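Local coordinates for protein aminotransferase AspB (Helicobacter pylori 26695, PDB 3EZS) that probably acts as a pyridoxal 5'-phosphate-dependent aminotransferase of the class I and II family, at residues F9-A14 against A337-R342; E82-S87 against E218-V223; E93-F98 against I191-Y196. All coordinates share one frame; numbering follows the deposited sequence.

Contact 1: F9-A14 against A337-R342; sequences FERLRA and ALYLGR
Over the centre of one face of the Tyr-339 ring stands Arg-11 CB, in a CH-pi contact 3.6 Å from the ring centroid and only 8° off the ring normal. The Arg-11 guanidinium has Tyr-339 CD1 above the middle of one of its own faces, 3.4 Å from Arg-11 CZ. Its plane is tilted 42° against the ring, so the group leans on the rim and does not stack flat. A bend of the arginine chain at CG-CD (chi3 69°) brings this end back over the tyrosine. Near CE2 the ring meets helix backbone, with Leu-12 N 3.7 Å from Tyr-339 CE2. The N-terminal helix 8-16 is thereby packed on the 3-10 turn 337-340, which lies between strands 335-336 and 349-353 of the small three-stranded antiparallel sheet; Leu-12 also touches Pro-336 on the first of these strands and Ile-333 in the loop before it. Water 1 bridges the helix backbone and the tyrosine hydroxyl, donating to Arg-11 O at 2.7 Å and to Tyr-339 OH at 3.2 Å, while the same hydroxyl is hydrogen-bonded to Glu-320. A second water donates to Gly-341 O, 2.9 Å away, and is held weakly by Arg-11 NH1.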
loop_
_atom_site.group_PDB
_atom_site.type_symbol
_atom_site.label_atom_id
_atom_site.label_comp_id
_atom_site.label_asym_id
_atom_site.label_seq_id
_atom_site.Cartn_x
_atom_site.Cartn_y
_atom_site.Cartn_z
ATOM N N PHE A 9 -10.712 19.054 3.056
ATOM C CA PHE A 9 -11.756 18.914 4.094
ATOM C C PHE A 9 -11.402 19.632 5.401
ATOM O O PHE A 9 -12.300 20.095 6.103
ATOM C CB PHE A 9 -12.159 17.442 4.329
ATOM C CG PHE A 9 -11.215 16.652 5.224
ATOM C CD1 PHE A 9 -11.438 16.582 6.603
ATOM C CD2 PHE A 9 -10.156 15.926 4.686
ATOM C CE1 PHE A 9 -10.593 15.853 7.429
ATOM C CE2 PHE A 9 -9.303 15.181 5.509
ATOM C CZ PHE A 9 -9.521 15.147 6.879
ATOM N N GLU A 10 -10.108 19.748 5.719
ATOM C CA GLU A 10 -9.666 20.478 6.931
ATOM C C GLU A 10 -9.835 21.978 6.752
ATOM O O GLU A 10 -10.204 22.701 7.693
ATOM C CB GLU A 10 -8.200 20.195 7.259
ATOM C CG GLU A 10 -7.884 18.739 7.553
ATOM C CD GLU A 10 -6.405 18.509 7.899
ATOM O OE1 GLU A 10 -5.557 19.341 7.510
ATOM O OE2 GLU A 10 -6.098 17.478 8.543
ATOM N N ARG A 11 -9.546 22.459 5.548
ATOM C CA ARG A 11 -9.720 23.870 5.254
ATOM C C ARG A 11 -11.219 24.233 5.335
ATOM O O ARG A 11 -11.577 25.316 5.799
ATOM C CB ARG A 11 -9.113 24.223 3.886
ATOM C CG ARG A 11 -7.601 23.952 3.798
ATOM C CD ARG A 11 -6.949 24.470 2.514
ATOM N NE ARG A 11 -6.920 25.927 2.457
ATOM C CZ ARG A 11 -6.523 26.651 1.402
ATOM N NH1 ARG A 11 -6.114 26.068 0.273
ATOM N NH2 ARG A 11 -6.547 27.980 1.471
ATOM N N LEU A 12 -12.075 23.309 4.900
ATOM C CA LEU A 12 -13.522 23.487 4.913
ATOM C C LEU A 12 -14.053 23.444 6.346
ATOM O O LEU A 12 -14.862 24.288 6.757
ATOM C CB LEU A 12 -14.178 22.395 4.057
ATOM C CG LEU A 12 -15.708 22.431 3.919
ATOM C CD1 LEU A 12 -16.183 23.776 3.413
ATOM C CD2 LEU A 12 -16.213 21.289 3.008
ATOM N N ARG A 13 -13.597 22.460 7.110
ATOM C CA ARG A 13 -13.960 22.361 8.524
ATOM C C ARG A 13 -13.597 23.661 9.231
ATOM O O ARG A 13 -14.412 24.194 9.996
ATOM C CB ARG A 13 -13.250 21.172 9.179
ATOM C CG ARG A 13 -13.662 20.860 10.632
ATOM C CD ARG A 13 -13.098 19.487 11.055
ATOM N NE ARG A 13 -11.629 19.455 10.944
ATOM C CZ ARG A 13 -10.865 18.358 10.970
ATOM N NH1 ARG A 13 -11.399 17.143 11.097
ATOM N NH2 ARG A 13 -9.542 18.481 10.846
ATOM N N ALA A 14 -12.406 24.193 8.952
ATOM C CA ALA A 14 -11.944 25.451 9.565
ATOM C C ALA A 14 -12.813 26.631 9.177
ATOM O O ALA A 14 -13.126 27.469 10.017
ATOM C CB ALA A 14 -10.488 25.747 9.193
ATOM N N ALA A 337 -13.562 26.065 -4.290
ATOM C CA ALA A 337 -12.533 25.528 -5.191
ATOM C C ALA A 337 -11.134 26.052 -4.890
ATOM O O ALA A 337 -10.140 25.469 -5.354
ATOM C CB ALA A 337 -12.902 25.754 -6.660
ATOM N N LEU A 338 -11.050 27.129 -4.109
ATOM C CA LEU A 338 -9.776 27.693 -3.695
ATOM C C LEU A 338 -8.943 26.622 -2.994
ATOM O O LEU A 338 -7.720 26.520 -3.206
ATOM C CB LEU A 338 -10.014 28.878 -2.764
ATOM C CG LEU A 338 -8.843 29.785 -2.374
ATOM C CD1 LEU A 338 -8.452 30.741 -3.547
ATOM C CD2 LEU A 338 -9.229 30.569 -1.099
ATOM N N TYR A 339 -9.630 25.792 -2.207
ATOM C CA TYR A 339 -9.006 24.718 -1.440
ATOM C C TYR A 339 -8.489 23.554 -2.277
ATOM O O TYR A 339 -7.854 22.656 -1.737
ATOM C CB TYR A 339 -9.958 24.179 -0.358
ATOM C CG TYR A 339 -10.552 25.216 0.575
ATOM C CD1 TYR A 339 -9.890 26.420 0.860
ATOM C CD2 TYR A 339 -11.727 24.944 1.264
ATOM C CE1 TYR A 339 -10.428 27.352 1.737
ATOM C CE2 TYR A 339 -12.267 25.867 2.165
ATOM C CZ TYR A 339 -11.618 27.070 2.386
ATOM O OH TYR A 339 -12.160 27.994 3.253
ATOM N N LEU A 340 -8.772 23.554 -3.578
ATOM C CA LEU A 340 -8.262 22.540 -4.487
ATOM C C LEU A 340 -7.171 23.070 -5.412
ATOM O O LEU A 340 -6.647 22.315 -6.227
ATOM C CB LEU A 340 -9.401 21.962 -5.339
ATOM C CG LEU A 340 -10.423 21.087 -4.635
ATOM C CD1 LEU A 340 -11.496 20.642 -5.615
ATOM C CD2 LEU A 340 -9.742 19.888 -4.004
ATOM N N GLY A 341 -6.809 24.348 -5.284
ATOM C CA GLY A 341 -5.840 24.951 -6.174
ATOM C C GLY A 341 -4.771 25.759 -5.499
ATOM O O GLY A 341 -4.697 25.818 -4.284
ATOM N N ARG A 342 -3.933 26.359 -6.330
ATOM C CA ARG A 342 -2.847 27.249 -5.919
ATOM C C ARG A 342 -2.973 28.551 -6.713
ATOM O O ARG A 342 -3.706 28.610 -7.708
ATOM C CB ARG A 342 -1.491 26.591 -6.199
ATOM C CG ARG A 342 -1.207 25.290 -5.435
ATOM C CD ARG A 342 -1.041 25.552 -3.955
ATOM N NE ARG A 342 -0.908 24.339 -3.137
ATOM C CZ ARG A 342 -1.920 23.542 -2.764
ATOM N NH1 ARG A 342 -3.171 23.780 -3.129
ATOM N NH2 ARG A 342 -1.682 22.478 -2.013
HETATM O O HOH W 1 -10.110 27.634 5.686
HETATM O O HOH W 2 -3.950 27.428 -1.928
#

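Contact 2: E82-S87 against E218-V223; sequences ENELIS and EAFKNV
Glu-84, which meets Phe-220 across the contact, follows two residues turned to other parts of the fold: Glu-82 touches Arg-69 on helix 62-76, and Asn-83 lies against Ser-247 and Glu-251 on helix 247-257. Glu-84 itself sends an extended side chain toward 218-223, with CG anti to the carbonyl carbon (chi1 -74°). Its carboxylate arrives at the edge of the Phe-220 ring, near the ring plane, and the two planes stand 68° apart. The nearest pair is Glu-84 OE1 to Phe-220 CE2, 3.5 Å. Water 3 joins the other oxygen to the opposing backbone, donating to Glu-84 OE2 at 2.6 Å and to Ala-219 O, also at 2.6 Å. One face of the phenyl ring carries Glu-218 O, 3.5 Å above its centre. Beyond the ring the chain makes a type II beta turn from Phe-220 to Val-223, closed by Val-223 N to Phe-220 O at 3.1 Å, and enters strand 223-228. On the first segment, Leu-85, on strand 85-88, packs on Leu-80, which Phe-220 also touches. Strand 241-245 runs between these two strands in the large mixed sheet, with backbone bonds between Glu-84 and Gly-245, and between Val-223 and Asp-246 just beyond it. The contact thus joins the loops that lead into strands 85-88 and 223-228, beside the end of 241-245. Both carboxylate oxygens have polar partners, OE1 accepting from Lys-81 N and OE2 from the water, and the weakly positive C-H edge of the ring probably adds a modest electrostatic attraction to the carboxylate.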
loop_
_atom_site.group_PDB
_atom_site.type_symbol
_atom_site.label_atom_id
_atom_site.label_comp_id
_atom_site.label_asym_id
_atom_site.label_seq_id
_atom_site.Cartn_x
_atom_site.Cartn_y
_atom_site.Cartn_z
ATOM N N GLU A 82 -0.489 -8.675 -22.185
ATOM C CA GLU A 82 -0.260 -9.043 -20.798
ATOM C C GLU A 82 0.725 -8.182 -20.021
ATOM O O GLU A 82 0.557 -8.019 -18.826
ATOM C CB GLU A 82 0.123 -10.529 -20.704
ATOM C CG GLU A 82 -1.027 -11.477 -21.130
ATOM C CD GLU A 82 -0.653 -12.960 -21.054
ATOM O OE1 GLU A 82 0.487 -13.295 -20.646
ATOM O OE2 GLU A 82 -1.503 -13.795 -21.429
ATOM N N ASN A 83 1.743 -7.649 -20.688
ATOM C CA ASN A 83 2.718 -6.777 -20.026
ATOM C C ASN A 83 2.344 -5.280 -20.149
ATOM O O ASN A 83 3.142 -4.400 -19.793
ATOM C CB ASN A 83 4.161 -7.072 -20.511
ATOM C CG ASN A 83 4.332 -6.939 -22.027
ATOM O OD1 ASN A 83 3.367 -6.738 -22.762
ATOM N ND2 ASN A 83 5.570 -7.065 -22.496
ATOM N N GLU A 84 1.125 -4.999 -20.614
ATOM C CA GLU A 84 0.637 -3.623 -20.774
ATOM C C GLU A 84 -0.391 -3.187 -19.716
ATOM O O GLU A 84 -1.009 -2.130 -19.841
ATOM C CB GLU A 84 0.094 -3.415 -22.198
ATOM C CG GLU A 84 1.222 -3.313 -23.193
ATOM C CD GLU A 84 0.791 -3.261 -24.633
ATOM O OE1 GLU A 84 -0.388 -3.556 -24.928
ATOM O OE2 GLU A 84 1.674 -2.951 -25.472
ATOM N N LEU A 85 -0.562 -3.987 -18.670
ATOM C CA LEU A 85 -1.483 -3.633 -17.586
ATOM C C LEU A 85 -0.969 -4.210 -16.284
ATOM O O LEU A 85 -0.589 -5.381 -16.231
ATOM C CB LEU A 85 -2.889 -4.118 -17.891
ATOM C CG LEU A 85 -3.952 -3.833 -16.822
ATOM C CD1 LEU A 85 -5.306 -3.553 -17.470
ATOM C CD2 LEU A 85 -4.048 -4.961 -15.794
ATOM N N ILE A 86 -0.885 -3.363 -15.264
ATOM C CA ILE A 86 -0.490 -3.782 -13.920
ATOM C C ILE A 86 -1.659 -3.514 -12.971
ATOM O O ILE A 86 -2.241 -2.436 -13.021
ATOM C CB ILE A 86 0.809 -3.060 -13.431
ATOM C CG1 ILE A 86 2.056 -3.668 -14.106
ATOM C CG2 ILE A 86 0.983 -3.174 -11.904
ATOM C CD1 ILE A 86 3.370 -3.121 -13.598
ATOM N N SER A 87 -2.003 -4.506 -12.139
ATOM C CA SER A 87 -3.076 -4.398 -11.137
ATOM C C SER A 87 -2.542 -3.635 -9.933
ATOM O O SER A 87 -1.415 -3.912 -9.473
ATOM C CB SER A 87 -3.531 -5.787 -10.661
ATOM O OG SER A 87 -4.176 -6.541 -11.678
ATOM N N GLU A 218 0.990 2.725 -31.095
ATOM C CA GLU A 218 0.301 1.508 -30.704
ATOM C C GLU A 218 1.003 0.723 -29.580
ATOM O O GLU A 218 0.384 -0.120 -28.930
ATOM C CB GLU A 218 0.111 0.667 -31.972
ATOM C CG GLU A 218 -0.746 -0.568 -31.821
ATOM N N ALA A 219 2.280 1.006 -29.343
ATOM C CA ALA A 219 3.043 0.397 -28.231
ATOM C C ALA A 219 2.893 1.196 -26.930
ATOM O O ALA A 219 3.363 0.757 -25.866
ATOM C CB ALA A 219 4.530 0.259 -28.589
ATOM N N PHE A 220 2.237 2.357 -27.024
ATOM C CA PHE A 220 1.977 3.233 -25.882
ATOM C C PHE A 220 3.254 3.773 -25.235
ATOM O O PHE A 220 3.294 3.979 -24.023
ATOM C CB PHE A 220 1.101 2.535 -24.829
ATOM C CG PHE A 220 -0.076 1.807 -25.407
ATOM C CD1 PHE A 220 -1.058 2.504 -26.109
ATOM C CD2 PHE A 220 -0.224 0.429 -25.221
ATOM C CE1 PHE A 220 -2.163 1.837 -26.662
ATOM C CE2 PHE A 220 -1.336 -0.246 -25.753
ATOM C CZ PHE A 220 -2.306 0.474 -26.486
ATOM N N LYS A 221 4.288 3.977 -26.051
ATOM C CA LYS A 221 5.559 4.547 -25.603
ATOM C C LYS A 221 5.335 5.886 -24.899
ATOM O O LYS A 221 4.610 6.749 -25.429
ATOM C CB LYS A 221 6.497 4.769 -26.792
ATOM C CG LYS A 221 7.838 5.413 -26.435
ATOM C CD LYS A 221 8.781 5.445 -27.641
ATOM C CE LYS A 221 10.172 6.016 -27.302
ATOM N NZ LYS A 221 10.176 7.490 -27.040
ATOM N N ASN A 222 5.953 6.032 -23.718
ATOM C CA ASN A 222 5.868 7.218 -22.864
ATOM C C ASN A 222 4.472 7.521 -22.269
ATOM O O ASN A 222 4.302 8.547 -21.594
ATOM C CB ASN A 222 6.364 8.472 -23.607
ATOM C CG ASN A 222 7.867 8.504 -23.787
ATOM O OD1 ASN A 222 8.542 7.488 -23.686
ATOM N ND2 ASN A 222 8.395 9.695 -24.032
ATOM N N VAL A 223 3.502 6.637 -22.480
ATOM C CA VAL A 223 2.112 6.931 -22.094
ATOM C C VAL A 223 1.483 5.849 -21.212
ATOM O O VAL A 223 1.648 4.638 -21.455
ATOM C CB VAL A 223 1.255 7.168 -23.358
ATOM C CG1 VAL A 223 -0.215 7.442 -23.008
ATOM C CG2 VAL A 223 1.843 8.326 -24.200
HETATM O O HOH W 3 3.775 -1.563 -24.768
#

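Contact 3: E93-F98 against I191-Y196; sequences EVLFNF and INDECY. With EDO (1,2-ethanediol), chain F.
Leu-95 lays its CD1 methyl against the carboxylate of Asp-193, 3.5 Å from OD2, with the two side chains crossing at about a right angle. This is helix 92-102 packed on strand 189-193 of the seven-stranded mixed sheet, strand order 1-7-6-5-4-2-3, that forms the core of the large domain in fold-type I pyridoxal-phosphate enzymes. One helical turn on, Phe-98 meets the same strand two residues earlier: Phe-98 CD2 lies 3.7 Å from Ile-191 CD1, and the methyl approaches the ring obliquely. The aromatic reaches it with CG anti to the backbone N (chi1 -171°). Asn-192, between the two touching strand residues, turns away from the helix, and its ND2 donates to the anti lone pair of Glu-194 OE2 at 2.9 Å. Leu-95 and Phe-98 also rest on Ile-226 and Leu-224, respectively, of the adjacent strand, while Phe-96 packs on Leu-260 of the second subunit. In relatives of this family an aspartate at the end of this strand pairs with the cofactor's pyridine nitrogen and a tyrosine three residues on with its 3'-oxygen; Asp-193 and Tyr-196 are consistent with those roles. Asp-193 OD2 is hydrogen-bonded to Tyr-121, and O2 of an ethanediol, probably from the crystallisation liquor, lies 3.0 Å from it, at the edge of the Tyr-196 ring. The ethanediol O1 makes a weak 3.3 Å bond to Tyr-196 OH. The other oxygen, Asp-193 OD1, closes an Asx turn by accepting from Cys-195 N at 3.2 Å, met nearly along its C-O bond with an N-H...O angle of 155°.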
loop_
_atom_site.group_PDB
_atom_site.type_symbol
_atom_site.label_atom_id
_atom_site.label_comp_id
_atom_site.label_asym_id
_atom_site.label_seq_id
_atom_site.Cartn_x
_atom_site.Cartn_y
_atom_site.Cartn_z
ATOM N N GLU A 93 -2.463 5.271 -4.515
ATOM C CA GLU A 93 -1.077 4.870 -4.332
ATOM C C GLU A 93 -0.251 4.939 -5.614
ATOM O O GLU A 93 0.899 5.351 -5.577
ATOM C CB GLU A 93 -1.039 3.469 -3.721
ATOM C CG GLU A 93 -1.712 2.341 -4.533
ATOM C CD GLU A 93 -0.740 1.471 -5.311
ATOM O OE1 GLU A 93 0.402 1.882 -5.563
ATOM O OE2 GLU A 93 -1.131 0.347 -5.656
ATOM N N VAL A 94 -0.860 4.564 -6.742
ATOM C CA VAL A 94 -0.173 4.573 -8.027
ATOM C C VAL A 94 0.171 6.011 -8.391
ATOM O O VAL A 94 1.293 6.273 -8.824
ATOM C CB VAL A 94 -1.012 3.990 -9.208
ATOM C CG1 VAL A 94 -0.106 3.782 -10.427
ATOM C CG2 VAL A 94 -1.716 2.701 -8.840
ATOM N N LEU A 95 -0.794 6.924 -8.231
ATOM C CA LEU A 95 -0.594 8.360 -8.531
ATOM C C LEU A 95 0.482 8.967 -7.636
ATOM O O LEU A 95 1.208 9.889 -8.031
ATOM C CB LEU A 95 -1.913 9.155 -8.361
ATOM C CG LEU A 95 -3.055 8.937 -9.372
ATOM C CD1 LEU A 95 -4.412 9.507 -8.869
ATOM C CD2 LEU A 95 -2.649 9.550 -10.713
ATOM N N PHE A 96 0.608 8.435 -6.426
ATOM C CA PHE A 96 1.597 8.944 -5.511
ATOM C C PHE A 96 2.992 8.394 -5.774
ATOM O O PHE A 96 3.967 9.147 -5.743
ATOM C CB PHE A 96 1.221 8.648 -4.060
ATOM C CG PHE A 96 2.249 9.158 -3.080
ATOM C CD1 PHE A 96 2.347 10.514 -2.819
ATOM C CD2 PHE A 96 3.155 8.306 -2.487
ATOM C CE1 PHE A 96 3.295 11.003 -1.955
ATOM C CE2 PHE A 96 4.107 8.792 -1.622
ATOM C CZ PHE A 96 4.175 10.145 -1.355
ATOM N N ASN A 97 3.101 7.088 -6.007
ATOM C CA ASN A 97 4.436 6.477 -6.136
ATOM C C ASN A 97 4.968 6.295 -7.534
ATOM O O ASN A 97 6.176 6.127 -7.693
ATOM C CB ASN A 97 4.554 5.162 -5.316
ATOM C CG ASN A 97 3.741 4.022 -5.896
ATOM O OD1 ASN A 97 3.840 3.728 -7.079
ATOM N ND2 ASN A 97 2.932 3.370 -5.055
ATOM N N PHE A 98 4.127 6.324 -8.553
ATOM C CA PHE A 98 4.656 6.112 -9.904
ATOM C C PHE A 98 5.696 7.189 -10.273
ATOM O O PHE A 98 6.748 6.868 -10.809
ATOM C CB PHE A 98 3.555 6.010 -10.973
ATOM C CG PHE A 98 4.070 5.580 -12.327
ATOM C CD1 PHE A 98 4.336 4.235 -12.583
ATOM C CD2 PHE A 98 4.298 6.506 -13.337
ATOM C CE1 PHE A 98 4.815 3.828 -13.803
ATOM C CE2 PHE A 98 4.799 6.092 -14.578
ATOM C CZ PHE A 98 5.050 4.757 -14.807
ATOM N N ILE A 191 0.783 10.872 -18.399
ATOM C CA ILE A 191 -0.200 10.033 -17.711
ATOM C C ILE A 191 -1.568 10.706 -17.690
ATOM O O ILE A 191 -1.654 11.914 -17.541
ATOM C CB ILE A 191 0.185 9.854 -16.206
ATOM C CG1 ILE A 191 1.490 9.076 -16.048
ATOM C CG2 ILE A 191 -0.928 9.160 -15.421
ATOM C CD1 ILE A 191 1.999 9.108 -14.586
ATOM N N ASN A 192 -2.634 9.928 -17.841
ATOM C CA ASN A 192 -3.962 10.452 -17.611
ATOM C C ASN A 192 -4.597 9.682 -16.443
ATOM O O ASN A 192 -4.638 8.449 -16.437
ATOM C CB ASN A 192 -4.850 10.378 -18.853
ATOM C CG ASN A 192 -6.190 11.120 -18.672
ATOM O OD1 ASN A 192 -6.296 12.067 -17.898
ATOM N ND2 ASN A 192 -7.209 10.687 -19.408
ATOM N N ASP A 193 -5.017 10.425 -15.427
ATOM C CA ASP A 193 -5.777 9.896 -14.306
ATOM C C ASP A 193 -7.181 9.738 -14.882
ATOM O O ASP A 193 -7.922 10.718 -15.017
ATOM C CB ASP A 193 -5.737 10.897 -13.162
ATOM C CG ASP A 193 -6.651 10.538 -12.006
ATOM O OD1 ASP A 193 -7.471 9.610 -12.119
ATOM O OD2 ASP A 193 -6.549 11.230 -10.975
ATOM N N GLU A 194 -7.532 8.506 -15.252
ATOM C CA GLU A 194 -8.820 8.215 -15.888
ATOM C C GLU A 194 -9.867 7.629 -14.942
ATOM O O GLU A 194 -10.726 6.843 -15.360
ATOM C CB GLU A 194 -8.594 7.291 -17.098
ATOM C CG GLU A 194 -7.782 7.962 -18.147
ATOM C CD GLU A 194 -7.676 7.235 -19.472
ATOM O OE1 GLU A 194 -7.932 6.010 -19.587
ATOM O OE2 GLU A 194 -7.320 7.941 -20.421
ATOM N N CYS A 195 -9.813 8.050 -13.682
ATOM C CA CYS A 195 -10.745 7.513 -12.686
ATOM C C CYS A 195 -12.217 7.932 -12.854
ATOM O O CYS A 195 -13.102 7.302 -12.257
ATOM C CB CYS A 195 -10.211 7.755 -11.278
ATOM S SG CYS A 195 -8.664 6.856 -11.046
ATOM N N TYR A 196 -12.504 8.927 -13.700
ATOM C CA TYR A 196 -13.893 9.329 -13.984
ATOM C C TYR A 196 -14.370 8.872 -15.360
ATOM O O TYR A 196 -15.425 9.292 -15.818
ATOM C CB TYR A 196 -14.056 10.857 -13.821
ATOM C CG TYR A 196 -13.865 11.273 -12.381
ATOM C CD1 TYR A 196 -14.907 11.191 -11.475
ATOM C CD2 TYR A 196 -12.630 11.685 -11.917
ATOM C CE1 TYR A 196 -14.734 11.536 -10.148
ATOM C CE2 TYR A 196 -12.439 12.025 -10.589
ATOM C CZ TYR A 196 -13.498 11.946 -9.705
ATOM O OH TYR A 196 -13.325 12.292 -8.383
HETATM C C1 EDO F . -10.034 12.408 -7.992
HETATM O O1 EDO F . -10.327 11.032 -7.689
HETATM C C2 EDO F . -8.860 12.465 -8.986
HETATM O O2 EDO F . -9.226 12.498 -10.364
#

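How the contacts relate
Contacts 2 and 3 belong to the large mixed sheet: their centres lie about 14 Å apart, and strand 85-88 of contact 2 is followed in the chain by helix 92-102 of contact 3. In chain order, contact 1 spans nearly the whole sequence, contact 2 falls within that span, and contact 3 within contact 2. Contact 1 joins the N-terminal helix to the loop of the small antiparallel sheet, about 35 Å from contact 2 between centres and on the opposite side of the chain's centre. Contact 3, about 21 Å from contact 1 between centres, is the most central, at the probable cofactor site, whereas the centres of contacts 1 and 2 lie farther out, about 18 and 19 Å from the chain's centre.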